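Local coordinates for NIF3-related protein (Bacillus cereus, PDB 2GX8) that is of unknown function but, as a Nif3-family protein, carries a dimetal site that holds two zinc ions and an inserted domain thought to be regulatory, at residues F38-P43 and Q372-A377; T171-V176 and E224-E229; M279-F284 and A297-K302; N98-I103 and K107-I112; E151-T156 and K309-G314. All coordinates share one frame; numbering follows the deposited sequence.

Contact 1 (F38-P43 and Q372-A377)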
# COMPACT_ATOMS: atom_id res chain seq x y z
N PHE C 38 14.99 -31.18 17.27
CA PHE C 38 13.56 -30.87 17.28
C PHE C 38 13.14 -30.50 15.88
O PHE C 38 12.06 -30.90 15.42
CB PHE C 38 13.25 -29.68 18.22
CG PHE C 38 11.83 -29.17 18.11
CD1 PHE C 38 11.54 -28.01 17.39
CD2 PHE C 38 10.78 -29.88 18.68
CE1 PHE C 38 10.22 -27.55 17.26
CE2 PHE C 38 9.46 -29.43 18.57
CZ PHE C 38 9.18 -28.27 17.85
N GLU C 39 13.99 -29.73 15.21
CA GLU C 39 13.72 -29.26 13.86
C GLU C 39 13.77 -30.36 12.81
O GLU C 39 13.31 -30.16 11.69
CB GLU C 39 14.62 -28.08 13.51
CG GLU C 39 14.25 -26.83 14.30
CD GLU C 39 15.20 -25.66 14.14
OE1 GLU C 39 15.01 -24.68 14.90
OE2 GLU C 39 16.14 -25.71 13.31
N SER C 40 14.32 -31.52 13.17
CA SER C 40 14.33 -32.65 12.25
C SER C 40 12.89 -33.15 12.09
O SER C 40 12.49 -33.64 11.03
CB SER C 40 15.23 -33.77 12.77
OG SER C 40 14.72 -34.36 13.96
N MET C 41 12.11 -33.00 13.16
CA MET C 41 10.71 -33.43 13.17
C MET C 41 9.79 -32.28 12.76
O MET C 41 8.73 -32.49 12.19
CB MET C 41 10.33 -33.91 14.57
CG MET C 41 11.25 -34.97 15.17
SD MET C 41 10.69 -35.56 16.79
CE MET C 41 10.83 -34.11 17.83
N TYR C 42 10.19 -31.05 13.06
CA TYR C 42 9.36 -29.90 12.76
C TYR C 42 10.16 -28.81 12.06
O TYR C 42 10.47 -27.79 12.69
CB TYR C 42 8.73 -29.35 14.06
CG TYR C 42 7.83 -30.37 14.74
CD1 TYR C 42 8.29 -31.18 15.78
CD2 TYR C 42 6.53 -30.54 14.31
CE1 TYR C 42 7.47 -32.13 16.37
CE2 TYR C 42 5.70 -31.47 14.88
CZ TYR C 42 6.16 -32.26 15.91
OH TYR C 42 5.28 -33.18 16.44
N PRO C 43 10.51 -29.03 10.78
CA PRO C 43 11.31 -28.04 10.04
C PRO C 43 10.66 -26.66 9.87
O PRO C 43 9.44 -26.56 9.75
CB PRO C 43 11.56 -28.70 8.69
CG PRO C 43 10.56 -29.77 8.58
CD PRO C 43 10.22 -30.21 9.95
N GLN C 372 11.90 -36.79 23.54
CA GLN C 372 12.63 -37.67 24.46
C GLN C 372 13.22 -38.85 23.68
O GLN C 372 14.34 -39.26 23.90
CB GLN C 372 11.71 -38.22 25.54
CG GLN C 372 12.43 -38.93 26.66
CD GLN C 372 13.19 -37.98 27.58
OE1 GLN C 372 14.42 -37.99 27.61
NE2 GLN C 372 12.45 -37.14 28.30
N GLU C 373 12.43 -39.38 22.75
CA GLU C 373 12.79 -40.50 21.90
C GLU C 373 14.05 -40.19 21.06
O GLU C 373 14.95 -41.04 20.95
CB GLU C 373 11.58 -40.80 21.01
CG GLU C 373 11.48 -42.14 20.33
CD GLU C 373 10.08 -42.41 19.75
OE1 GLU C 373 9.09 -41.76 20.17
OE2 GLU C 373 9.97 -43.28 18.87
N LYS C 374 14.13 -38.98 20.50
CA LYS C 374 15.29 -38.55 19.69
C LYS C 374 16.55 -38.34 20.52
O LYS C 374 17.65 -38.67 20.08
CB LYS C 374 14.98 -37.25 18.94
CG LYS C 374 13.78 -37.29 17.98
CD LYS C 374 14.05 -38.01 16.65
CE LYS C 374 15.02 -37.23 15.79
NZ LYS C 374 15.11 -37.78 14.42
N VAL C 375 16.40 -37.76 21.70
CA VAL C 375 17.55 -37.49 22.56
C VAL C 375 18.05 -38.77 23.20
O VAL C 375 19.21 -38.84 23.63
CB VAL C 375 17.30 -36.34 23.62
CG1 VAL C 375 16.68 -35.13 22.95
CG2 VAL C 375 16.42 -36.77 24.79
N ASP C 376 17.19 -39.78 23.27
CA ASP C 376 17.59 -41.08 23.83
C ASP C 376 18.31 -41.89 22.76
O ASP C 376 19.26 -42.62 23.07
CB ASP C 376 16.40 -41.84 24.43
CG ASP C 376 15.79 -41.12 25.62
OD1 ASP C 376 16.36 -40.09 26.05
OD2 ASP C 376 14.73 -41.56 26.12
N ALA C 377 17.87 -41.74 21.52
CA ALA C 377 18.49 -42.41 20.38
C ALA C 377 19.92 -41.89 20.16
O ALA C 377 20.77 -42.59 19.60
CB ALA C 377 17.64 -42.22 19.11
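In K374, chi1 (-59°) sets CG beside M41 SD, and bends at chi2 and chi3 (-76° and -69°) then turn CE and NZ towards S40. M41 answers with CG next to its own backbone N and a chain that runs extended through chi2, which carries SD to the lysine methylenes; the two side chains slide past each other in opposite directions. M41 SD lies 3.7 Å from K374 CG, and S40 OG comes within 3.4 Å of K374 CE. An unbranched, flexible methionine is well fitted to bridging from turn to helix, where its side chain also packs on Q370 and L371. Y42 OH hydrogen-bonds Q370 NE2, a second tie between the loop and helix 362-377. Serine is apt in the turn that ends helix 31-38, because its small hydroxyl can bond back to the chain, at L37 O. In the same turn F38 O accepts from both M41 N and Y42 N. The chemistry is thus that of a surface contact between turn and helix, resting on methylenes packed against sulfur and hydroxyl, with no clear hydrogen bond from one segment to the other.

Contact 2 (T171-V176 and E224-E229); sequences THAEEV and EEVRIE
A173 and I228 form the heart of the contact. I228 CD1 sits 3.8 Å from A173 O and 4.3 Å from A173 CB, so one methyl group meets both the side chain and the backbone of the alanine. The same CD1 reaches V176 CG1, further along the helix, at 4.2 Å, while A173 CB also faces V226 CB at 4.3 Å. The side-chain touches are all apolar; the approach of CD1 to A173 O is a van der Waals contact with a carbonyl. Alanine belongs where helix and strand come nearest, since its single methyl lets the backbones approach; A173 and V226 have CA atoms 6.9 Å apart. The longer isoleucine bridges the gap beside it: with CG1 next to the backbone N (chi1 -54°) and the chain extended beyond, CD1 is carried out to the helix. V226 and I228 point to the helix, whereas R227 between them pairs with E229 of its own strand and with E229 of a neighbouring subunit. Helix 171-176 and strand 224-229 run nearly parallel, at 16° with their axes 8.8 Å apart. Further out, I228 also touches R177 and V226 touches V170. Strand 221-233 is bonded antiparallel to strands 150-168 and 194-206, and helix 170-182 packs on one face of this antiparallel sheet, probably within the inserted domain thought to be regulatory.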
# COMPACT_ATOMS: atom_id res chain seq x y z
N THR C 171 32.37 -49.56 -11.78
CA THR C 171 33.11 -50.00 -10.59
C THR C 171 32.53 -49.37 -9.33
O THR C 171 32.48 -49.99 -8.28
CB THR C 171 34.61 -49.68 -10.67
OG1 THR C 171 34.80 -48.28 -10.90
CG2 THR C 171 35.29 -50.47 -11.77
N HIS C 172 32.05 -48.14 -9.44
CA HIS C 172 31.54 -47.48 -8.25
C HIS C 172 30.05 -47.24 -8.21
O HIS C 172 29.54 -46.67 -7.25
CB HIS C 172 32.33 -46.21 -7.98
CG HIS C 172 33.74 -46.48 -7.52
ND1 HIS C 172 34.09 -46.49 -6.19
CD2 HIS C 172 34.87 -46.76 -8.21
CE1 HIS C 172 35.38 -46.76 -6.08
NE2 HIS C 172 35.87 -46.93 -7.29
N ALA C 173 29.36 -47.74 -9.23
CA ALA C 173 27.93 -47.53 -9.36
C ALA C 173 27.09 -48.03 -8.17
O ALA C 173 26.27 -47.28 -7.64
CB ALA C 173 27.44 -48.14 -10.66
N GLU C 174 27.31 -49.28 -7.76
CA GLU C 174 26.54 -49.88 -6.67
C GLU C 174 26.73 -49.16 -5.33
O GLU C 174 25.81 -48.99 -4.53
CB GLU C 174 26.90 -51.37 -6.55
CG GLU C 174 26.22 -52.13 -5.41
CD GLU C 174 24.71 -52.25 -5.56
OE1 GLU C 174 24.16 -51.96 -6.65
OE2 GLU C 174 24.07 -52.67 -4.58
N GLU C 175 27.96 -48.72 -5.12
CA GLU C 175 28.35 -47.98 -3.95
C GLU C 175 27.65 -46.60 -3.92
O GLU C 175 27.20 -46.15 -2.87
CB GLU C 175 29.87 -47.84 -4.00
CG GLU C 175 30.52 -47.20 -2.81
CD GLU C 175 32.04 -47.27 -2.89
OE1 GLU C 175 32.57 -48.07 -3.72
OE2 GLU C 175 32.69 -46.53 -2.11
N VAL C 176 27.52 -45.97 -5.09
CA VAL C 176 26.86 -44.65 -5.23
C VAL C 176 25.34 -44.73 -5.06
O VAL C 176 24.75 -43.85 -4.47
CB VAL C 176 27.32 -43.91 -6.52
CG1 VAL C 176 26.49 -42.67 -6.82
CG2 VAL C 176 28.78 -43.53 -6.36
N GLU C 224 32.86 -45.67 -21.02
CA GLU C 224 31.58 -46.33 -20.72
C GLU C 224 31.20 -45.93 -19.28
O GLU C 224 32.05 -45.90 -18.41
CB GLU C 224 31.65 -47.85 -20.88
CG GLU C 224 31.94 -48.33 -22.31
CD GLU C 224 32.41 -49.81 -22.36
OE1 GLU C 224 32.75 -50.39 -21.29
OE2 GLU C 224 32.47 -50.40 -23.48
N GLU C 225 29.94 -45.60 -19.06
CA GLU C 225 29.49 -45.09 -17.77
C GLU C 225 28.06 -45.48 -17.46
O GLU C 225 27.31 -45.90 -18.33
CB GLU C 225 29.48 -43.57 -17.82
CG GLU C 225 30.77 -42.86 -17.55
CD GLU C 225 30.56 -41.36 -17.46
OE1 GLU C 225 29.97 -40.80 -18.40
OE2 GLU C 225 31.01 -40.73 -16.47
N VAL C 226 27.68 -45.25 -16.21
CA VAL C 226 26.34 -45.54 -15.74
C VAL C 226 25.66 -44.22 -15.37
O VAL C 226 26.25 -43.37 -14.70
CB VAL C 226 26.37 -46.53 -14.53
CG1 VAL C 226 24.99 -46.79 -13.98
CG2 VAL C 226 26.94 -47.81 -14.97
N ARG C 227 24.44 -44.06 -15.87
CA ARG C 227 23.63 -42.88 -15.64
C ARG C 227 22.63 -43.29 -14.60
O ARG C 227 21.68 -44.05 -14.88
CB ARG C 227 22.90 -42.49 -16.93
CG ARG C 227 22.46 -41.06 -16.98
CD ARG C 227 21.44 -40.72 -18.10
NE ARG C 227 20.07 -40.64 -17.59
CZ ARG C 227 19.35 -39.52 -17.50
NH1 ARG C 227 19.80 -38.35 -17.91
NH2 ARG C 227 18.14 -39.59 -17.01
N ILE C 228 22.84 -42.82 -13.38
CA ILE C 228 21.97 -43.14 -12.26
C ILE C 228 21.06 -41.97 -11.97
O ILE C 228 21.52 -40.85 -11.78
CB ILE C 228 22.78 -43.45 -10.96
CG1 ILE C 228 23.83 -44.55 -11.21
CG2 ILE C 228 21.83 -43.83 -9.79
CD1 ILE C 228 24.80 -44.77 -10.05
N GLU C 229 19.77 -42.23 -11.92
CA GLU C 229 18.83 -41.18 -11.57
C GLU C 229 18.01 -41.58 -10.37
O GLU C 229 17.75 -42.78 -10.14
CB GLU C 229 17.95 -40.78 -12.74
CG GLU C 229 17.01 -41.83 -13.21
CD GLU C 229 16.08 -41.31 -14.28
OE1 GLU C 229 16.55 -40.68 -15.24
OE2 GLU C 229 14.87 -41.55 -14.17

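Contact 3 (M279-F284 and A297-K302)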
# COMPACT_ATOMS: atom_id res chain seq x y z
N MET C 279 -22.83 -41.15 14.70
CA MET C 279 -23.37 -40.57 15.92
C MET C 279 -24.11 -39.31 15.53
O MET C 279 -23.94 -38.79 14.41
CB MET C 279 -22.25 -40.03 16.81
CG MET C 279 -21.13 -40.95 17.16
SD MET C 279 -20.06 -39.97 18.19
CE MET C 279 -18.70 -41.12 18.43
N THR C 280 -24.88 -38.78 16.49
CA THR C 280 -25.54 -37.50 16.29
C THR C 280 -24.51 -36.45 16.68
O THR C 280 -23.46 -36.79 17.26
CB THR C 280 -26.82 -37.33 17.15
OG1 THR C 280 -26.49 -37.27 18.54
CG2 THR C 280 -27.83 -38.49 16.89
N LEU C 281 -24.79 -35.18 16.37
CA LEU C 281 -23.88 -34.10 16.70
C LEU C 281 -23.80 -34.00 18.22
O LEU C 281 -22.73 -33.88 18.77
CB LEU C 281 -24.40 -32.80 16.08
CG LEU C 281 -23.62 -31.51 16.25
CD1 LEU C 281 -22.16 -31.61 15.80
CD2 LEU C 281 -24.35 -30.42 15.49
N GLY C 282 -24.95 -34.12 18.89
CA GLY C 282 -25.04 -34.07 20.36
C GLY C 282 -24.12 -35.04 21.07
O GLY C 282 -23.46 -34.66 22.04
N GLN C 283 -24.08 -36.30 20.62
CA GLN C 283 -23.15 -37.29 21.20
C GLN C 283 -21.73 -37.20 20.67
O GLN C 283 -20.80 -37.64 21.34
CB GLN C 283 -23.65 -38.71 21.05
CG GLN C 283 -24.25 -38.98 19.74
CD GLN C 283 -24.91 -40.34 19.71
OE1 GLN C 283 -24.23 -41.37 19.73
NE2 GLN C 283 -26.24 -40.34 19.67
N PHE C 284 -21.57 -36.67 19.47
CA PHE C 284 -20.23 -36.45 19.00
C PHE C 284 -19.60 -35.38 19.87
O PHE C 284 -18.47 -35.54 20.32
CB PHE C 284 -20.18 -36.05 17.54
CG PHE C 284 -18.80 -35.64 17.10
CD1 PHE C 284 -17.78 -36.58 17.05
CD2 PHE C 284 -18.53 -34.32 16.78
CE1 PHE C 284 -16.50 -36.21 16.67
CE2 PHE C 284 -17.25 -33.92 16.39
CZ PHE C 284 -16.23 -34.86 16.34
N ALA C 297 -18.22 -27.21 25.74
CA ALA C 297 -17.98 -26.86 24.33
C ALA C 297 -19.17 -26.06 23.81
O ALA C 297 -20.22 -26.01 24.46
CB ALA C 297 -17.75 -28.13 23.46
N ARG C 298 -19.00 -25.41 22.66
CA ARG C 298 -20.11 -24.73 21.97
C ARG C 298 -20.33 -25.54 20.70
O ARG C 298 -19.36 -26.00 20.06
CB ARG C 298 -19.78 -23.28 21.63
CG ARG C 298 -19.48 -22.45 22.85
CD ARG C 298 -19.18 -20.99 22.50
NE ARG C 298 -17.97 -20.90 21.73
CZ ARG C 298 -17.63 -19.84 21.01
NH1 ARG C 298 -18.46 -18.80 20.94
NH2 ARG C 298 -16.49 -19.83 20.32
N VAL C 299 -21.59 -25.71 20.32
CA VAL C 299 -21.95 -26.48 19.16
C VAL C 299 -22.82 -25.69 18.18
O VAL C 299 -23.78 -25.04 18.58
CB VAL C 299 -22.73 -27.75 19.57
CG1 VAL C 299 -23.17 -28.51 18.37
CG2 VAL C 299 -21.87 -28.65 20.45
N VAL C 300 -22.49 -25.76 16.89
CA VAL C 300 -23.29 -25.12 15.87
C VAL C 300 -23.97 -26.20 15.05
O VAL C 300 -23.29 -27.03 14.47
CB VAL C 300 -22.44 -24.27 14.92
CG1 VAL C 300 -23.33 -23.57 13.89
CG2 VAL C 300 -21.65 -23.25 15.69
N GLY C 301 -25.30 -26.20 15.01
CA GLY C 301 -26.06 -27.17 14.21
C GLY C 301 -27.14 -27.85 15.02
O GLY C 301 -27.22 -27.66 16.22
N LYS C 302 -27.98 -28.63 14.36
CA LYS C 302 -29.01 -29.37 15.07
C LYS C 302 -28.40 -30.61 15.72
O LYS C 302 -27.92 -31.50 15.04
CB LYS C 302 -30.11 -29.76 14.08
CG LYS C 302 -30.75 -28.53 13.47
CD LYS C 302 -31.42 -28.80 12.13
CE LYS C 302 -31.81 -27.46 11.49
NZ LYS C 302 -31.95 -27.53 10.02
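L281 meets the segment 297-302 along its whole side chain. Its CB lies 3.9 Å from K302 O, beside the backbone where the segment ends. CG is 3.7 Å from V299 CG1, and CD1 touches the same methyl more loosely, at 4.2 Å. CD2 is the most heavily engaged atom: it rests 3.7 Å from V299 CG1 and meets V300 O, the carbonyl carbon of G301 and K302 O, all within 3.8 Å. The forked end of a leucine is what this position needs, because it can set one methyl against a valine and a curved run of backbone at once. With CG anti to the backbone N (chi1 -179°), the side chain leaves the first turn of the helix and slides past V299, the two running in opposite directions. Position 301 favours glycine on two counts: its backbone angles (130°/173°) would press a CB against the carbonyl of V300, and a CB there would also collide with L281 CD2. The start of the helix is fixed by T280 at the N-cap, where OG1 accepts a weak capping bond from Q283 N and a further bond from Q283 NE2, tilted from the amide plane; F284 N bonds back to T280 O at 2.9 Å. L281 extends its packing to N351, V353 and V331, while strand 298-300 also pairs with a strand of another subunit. The arrangement is a helix with an N-cap threonine packed on a mixed beta sheet, as in alpha/beta folds: the helix following strand 270-280 sets its first turn against strand 298-300, the next in the chain, which pairs with 351-354.

Contact 4 (N98-I103 and K107-I112); sequences NPLKAI and KAYGKI
L100 approaches the ring of Y109 from the edge, its CD2 lying in the ring plane 3.7 Å from Y109 CE2. The same methyl is 3.7 Å from Y109 OH, so it occupies the angle between the ring edge and the hydroxyl, and the two side chains cross obliquely. In Y109 a chi1 of 180° points the ring from the helix across to the loop. The hydroxyl has two polar partners: it pairs with L95 O, and a water donates to it at 3.0 Å while also donating to N98 O. Tyrosine fits here because its ring packs against leucine while its OH bonds L95 O and, through the water, reaches N98 O. The segments form the loop after strand 88-91 and the first turns of helix 108-118, a strand-loop-helix connection in the alpha/beta part of the chain. At G110, which has no side chain, the backbones come near: the CA atoms of I103 and G110 are 5.3 Å apart, and I103 CG2 is 4.1 Å from G110 O. Beyond that meeting, L100 and I103 both touch I113, and they pack against L100 and I103 of a neighbouring subunit.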
# COMPACT_ATOMS: atom_id res chain seq x y z
N ASN C 98 3.73 -9.97 18.37
CA ASN C 98 3.92 -8.61 17.89
C ASN C 98 5.34 -8.23 18.33
O ASN C 98 5.75 -8.59 19.45
CB ASN C 98 2.89 -7.67 18.52
CG ASN C 98 1.46 -8.03 18.14
OD1 ASN C 98 1.15 -8.23 16.96
ND2 ASN C 98 0.58 -8.11 19.14
N PRO C 99 6.14 -7.59 17.45
CA PRO C 99 7.49 -7.22 17.84
C PRO C 99 7.48 -6.22 19.03
O PRO C 99 6.65 -5.30 19.08
CB PRO C 99 8.05 -6.56 16.57
CG PRO C 99 7.21 -6.97 15.51
CD PRO C 99 5.86 -7.18 16.07
N LEU C 100 8.40 -6.37 19.98
CA LEU C 100 8.43 -5.50 21.15
C LEU C 100 8.94 -4.11 20.93
O LEU C 100 10.09 -3.91 20.56
CB LEU C 100 9.22 -6.13 22.27
CG LEU C 100 8.76 -7.55 22.56
CD1 LEU C 100 9.52 -8.08 23.68
CD2 LEU C 100 7.28 -7.61 22.86
N LYS C 101 8.08 -3.15 21.21
CA LYS C 101 8.41 -1.74 21.13
C LYS C 101 9.00 -1.29 22.46
O LYS C 101 9.59 -0.20 22.57
CB LYS C 101 7.13 -0.97 20.95
CG LYS C 101 6.49 -1.10 19.62
CD LYS C 101 5.40 -0.06 19.55
CE LYS C 101 4.87 0.08 18.16
NZ LYS C 101 4.15 1.38 18.05
N ALA C 102 8.80 -2.12 23.47
CA ALA C 102 9.21 -1.80 24.82
C ALA C 102 9.15 -3.05 25.71
O ALA C 102 8.44 -4.01 25.38
CB ALA C 102 8.28 -0.73 25.40
N ILE C 103 9.89 -3.04 26.82
CA ILE C 103 9.75 -4.11 27.83
C ILE C 103 9.39 -3.49 29.17
O ILE C 103 10.26 -2.98 29.88
CB ILE C 103 10.97 -4.93 28.08
CG1 ILE C 103 11.50 -5.52 26.77
CG2 ILE C 103 10.57 -6.02 29.04
CD1 ILE C 103 12.62 -6.48 26.92
N LYS C 107 4.45 -4.45 34.08
CA LYS C 107 3.27 -5.14 33.52
C LYS C 107 3.41 -6.65 33.49
O LYS C 107 4.52 -7.14 33.41
CB LYS C 107 2.95 -4.60 32.12
CG LYS C 107 2.70 -3.09 32.12
CD LYS C 107 2.26 -2.63 30.76
CE LYS C 107 2.20 -1.12 30.70
NZ LYS C 107 1.91 -0.70 29.30
N ALA C 108 2.29 -7.38 33.54
CA ALA C 108 2.32 -8.85 33.57
C ALA C 108 3.17 -9.48 32.49
O ALA C 108 3.91 -10.43 32.73
CB ALA C 108 0.93 -9.44 33.53
N TYR C 109 3.05 -8.95 31.28
CA TYR C 109 3.76 -9.47 30.13
C TYR C 109 5.25 -9.25 30.19
O TYR C 109 6.03 -10.15 29.90
CB TYR C 109 3.20 -8.85 28.86
CG TYR C 109 3.87 -9.31 27.60
CD1 TYR C 109 3.77 -10.64 27.20
CD2 TYR C 109 4.58 -8.43 26.79
CE1 TYR C 109 4.35 -11.10 26.05
CE2 TYR C 109 5.18 -8.88 25.62
CZ TYR C 109 5.04 -10.22 25.25
OH TYR C 109 5.60 -10.72 24.10
N GLY C 110 5.65 -8.03 30.58
CA GLY C 110 7.06 -7.66 30.69
C GLY C 110 7.74 -8.45 31.79
O GLY C 110 8.93 -8.73 31.71
N LYS C 111 6.98 -8.81 32.82
CA LYS C 111 7.46 -9.62 33.93
C LYS C 111 7.81 -11.05 33.51
O LYS C 111 8.64 -11.70 34.14
CB LYS C 111 6.40 -9.69 35.03
CG LYS C 111 6.26 -8.47 35.90
CD LYS C 111 5.16 -8.73 36.90
CE LYS C 111 5.23 -7.74 38.03
NZ LYS C 111 5.38 -6.37 37.51
N ILE C 112 7.18 -11.55 32.46
CA ILE C 112 7.47 -12.90 31.96
C ILE C 112 8.81 -12.87 31.27
O ILE C 112 9.67 -13.72 31.52
CB ILE C 112 6.41 -13.40 30.95
CG1 ILE C 112 5.04 -13.52 31.62
CG2 ILE C 112 6.81 -14.78 30.41
CD1 ILE C 112 3.90 -13.80 30.67
O HOH W 1 4.31 -9.28 21.85

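Contact 5 (E151-T156 and K309-G314); sequences EVLAPT and KVAVLG
L153 stands at the corner where strand 150-168 turns, and its side chain packs on strand 306-313, another part of the large mixed beta sheet, in an alpha/beta domain. In the tight part of the contact the side-chain packing is apolar. L153 CD1 lies 3.9 Å from A311 CB, and its other methyl, CD2, meets L313 CD1 at 4.0 Å, so the fork of the leucine straddles two residues that point to the same face of the strand. L153 and L313 cross at about a right angle. The leucine reaches across because chi1 (171°) directs CG to the strand and chi2 (70°) then spreads the two methyls over their partners. A short side chain at A311 leaves room for CD1, the CA atoms of L153 and A311 being 7.0 Å apart, while the larger L313 extends out to meet CD2. Y332, on the adjoining strand 331-335, also touches all three residues. The backbone of the corner is gripped from outside: L153 O accepts from K327 NZ and from Q323 NE2.

The other end is looser. E151 is exposed, and its OE1 stays 6.0 Å from K309 NZ, too far for a salt bridge, although the opposite charges may still attract weakly. K309 NZ is instead bonded to K327 O and to Y274 OH. A slack touch also marks the margin of the packed part, where L153 CD2 and V312 O are 4.4 Å apart.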
# COMPACT_ATOMS: atom_id res chain seq x y z
N GLU C 151 -6.71 -37.34 6.12
CA GLU C 151 -6.06 -36.59 5.05
C GLU C 151 -5.82 -35.17 5.54
O GLU C 151 -6.48 -34.73 6.45
CB GLU C 151 -7.01 -36.42 3.88
CG GLU C 151 -7.36 -37.62 3.10
CD GLU C 151 -8.21 -37.21 1.90
OE1 GLU C 151 -8.51 -35.99 1.79
OE2 GLU C 151 -8.56 -38.09 1.08
N VAL C 152 -4.90 -34.44 4.93
CA VAL C 152 -4.69 -33.05 5.30
C VAL C 152 -5.99 -32.29 4.99
O VAL C 152 -6.67 -32.56 3.98
CB VAL C 152 -3.47 -32.41 4.53
CG1 VAL C 152 -3.45 -30.91 4.70
CG2 VAL C 152 -2.13 -33.00 5.01
N LEU C 153 -6.37 -31.37 5.87
CA LEU C 153 -7.61 -30.65 5.64
C LEU C 153 -7.39 -29.49 4.66
O LEU C 153 -8.10 -29.39 3.65
CB LEU C 153 -8.20 -30.12 6.97
CG LEU C 153 -9.39 -29.16 6.85
CD1 LEU C 153 -10.62 -29.94 6.36
CD2 LEU C 153 -9.65 -28.52 8.19
N ALA C 154 -6.43 -28.62 4.97
CA ALA C 154 -6.13 -27.46 4.13
C ALA C 154 -4.65 -27.51 3.82
O ALA C 154 -3.83 -27.23 4.73
CB ALA C 154 -6.47 -26.16 4.86
N PRO C 155 -4.31 -27.86 2.57
CA PRO C 155 -2.95 -27.95 2.07
C PRO C 155 -2.27 -26.58 2.13
O PRO C 155 -2.85 -25.57 1.59
CB PRO C 155 -3.15 -28.38 0.61
CG PRO C 155 -4.50 -29.03 0.60
CD PRO C 155 -5.29 -28.20 1.52
N THR C 156 -1.00 -26.59 2.70
CA THR C 156 -0.28 -25.32 2.79
C THR C 156 1.12 -25.50 2.26
O THR C 156 1.79 -24.53 1.90
CB THR C 156 -0.17 -24.77 4.24
OG1 THR C 156 0.57 -25.68 5.06
CG2 THR C 156 -1.55 -24.51 4.85
N LYS C 309 -18.14 -38.13 8.93
CA LYS C 309 -16.78 -37.62 8.73
C LYS C 309 -16.58 -36.30 9.42
O LYS C 309 -17.41 -35.40 9.34
CB LYS C 309 -16.28 -37.62 7.29
CG LYS C 309 -16.72 -36.53 6.39
CD LYS C 309 -16.19 -36.76 4.96
CE LYS C 309 -14.68 -36.73 4.85
NZ LYS C 309 -14.25 -36.92 3.42
N VAL C 310 -15.43 -36.21 10.09
CA VAL C 310 -15.06 -35.13 10.95
C VAL C 310 -13.79 -34.42 10.49
O VAL C 310 -12.80 -35.06 10.15
CB VAL C 310 -14.76 -35.70 12.36
CG1 VAL C 310 -14.31 -34.61 13.33
CG2 VAL C 310 -15.96 -36.47 12.91
N ALA C 311 -13.83 -33.09 10.52
CA ALA C 311 -12.65 -32.27 10.24
C ALA C 311 -12.18 -31.69 11.57
O ALA C 311 -12.99 -31.32 12.41
CB ALA C 311 -13.01 -31.14 9.25
N VAL C 312 -10.88 -31.66 11.81
CA VAL C 312 -10.37 -30.99 13.04
C VAL C 312 -9.19 -30.10 12.73
O VAL C 312 -8.38 -30.43 11.90
CB VAL C 312 -10.04 -31.98 14.20
CG1 VAL C 312 -9.21 -33.16 13.72
CG2 VAL C 312 -9.36 -31.25 15.37
N LEU C 313 -9.12 -28.95 13.37
CA LEU C 313 -8.00 -28.07 13.18
C LEU C 313 -7.77 -27.37 14.52
O LEU C 313 -8.57 -26.54 14.94
CB LEU C 313 -8.30 -27.09 12.04
CG LEU C 313 -7.15 -26.22 11.51
CD1 LEU C 313 -7.54 -25.70 10.16
CD2 LEU C 313 -6.80 -25.08 12.40
N GLY C 314 -6.69 -27.72 15.22
CA GLY C 314 -6.47 -27.13 16.54
C GLY C 314 -6.18 -25.66 16.39
O GLY C 314 -5.54 -25.28 15.42

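In the fold
Contacts 3 and 5 form one continuous packed region: their centres are 18 Å apart, and F284 CZ meets V310 CG1 at 3.6 Å. Contact 2 reaches the same sheet as both but lies far out, with centres about 43 Å from contact 5 and 60 Å from contact 3, in keeping with an inserted domain joined through strand 150-168. Contact 1, between chain regions more than 300 residues apart, is about 24 Å from contact 5, centre to centre. Contacts 3 and 4 touch the same neighbouring subunit. In contact 5 the L313 side chain comes about 7 Å from a zinc ion; H92, H93, D131, H357 and E360 bind the zinc pair.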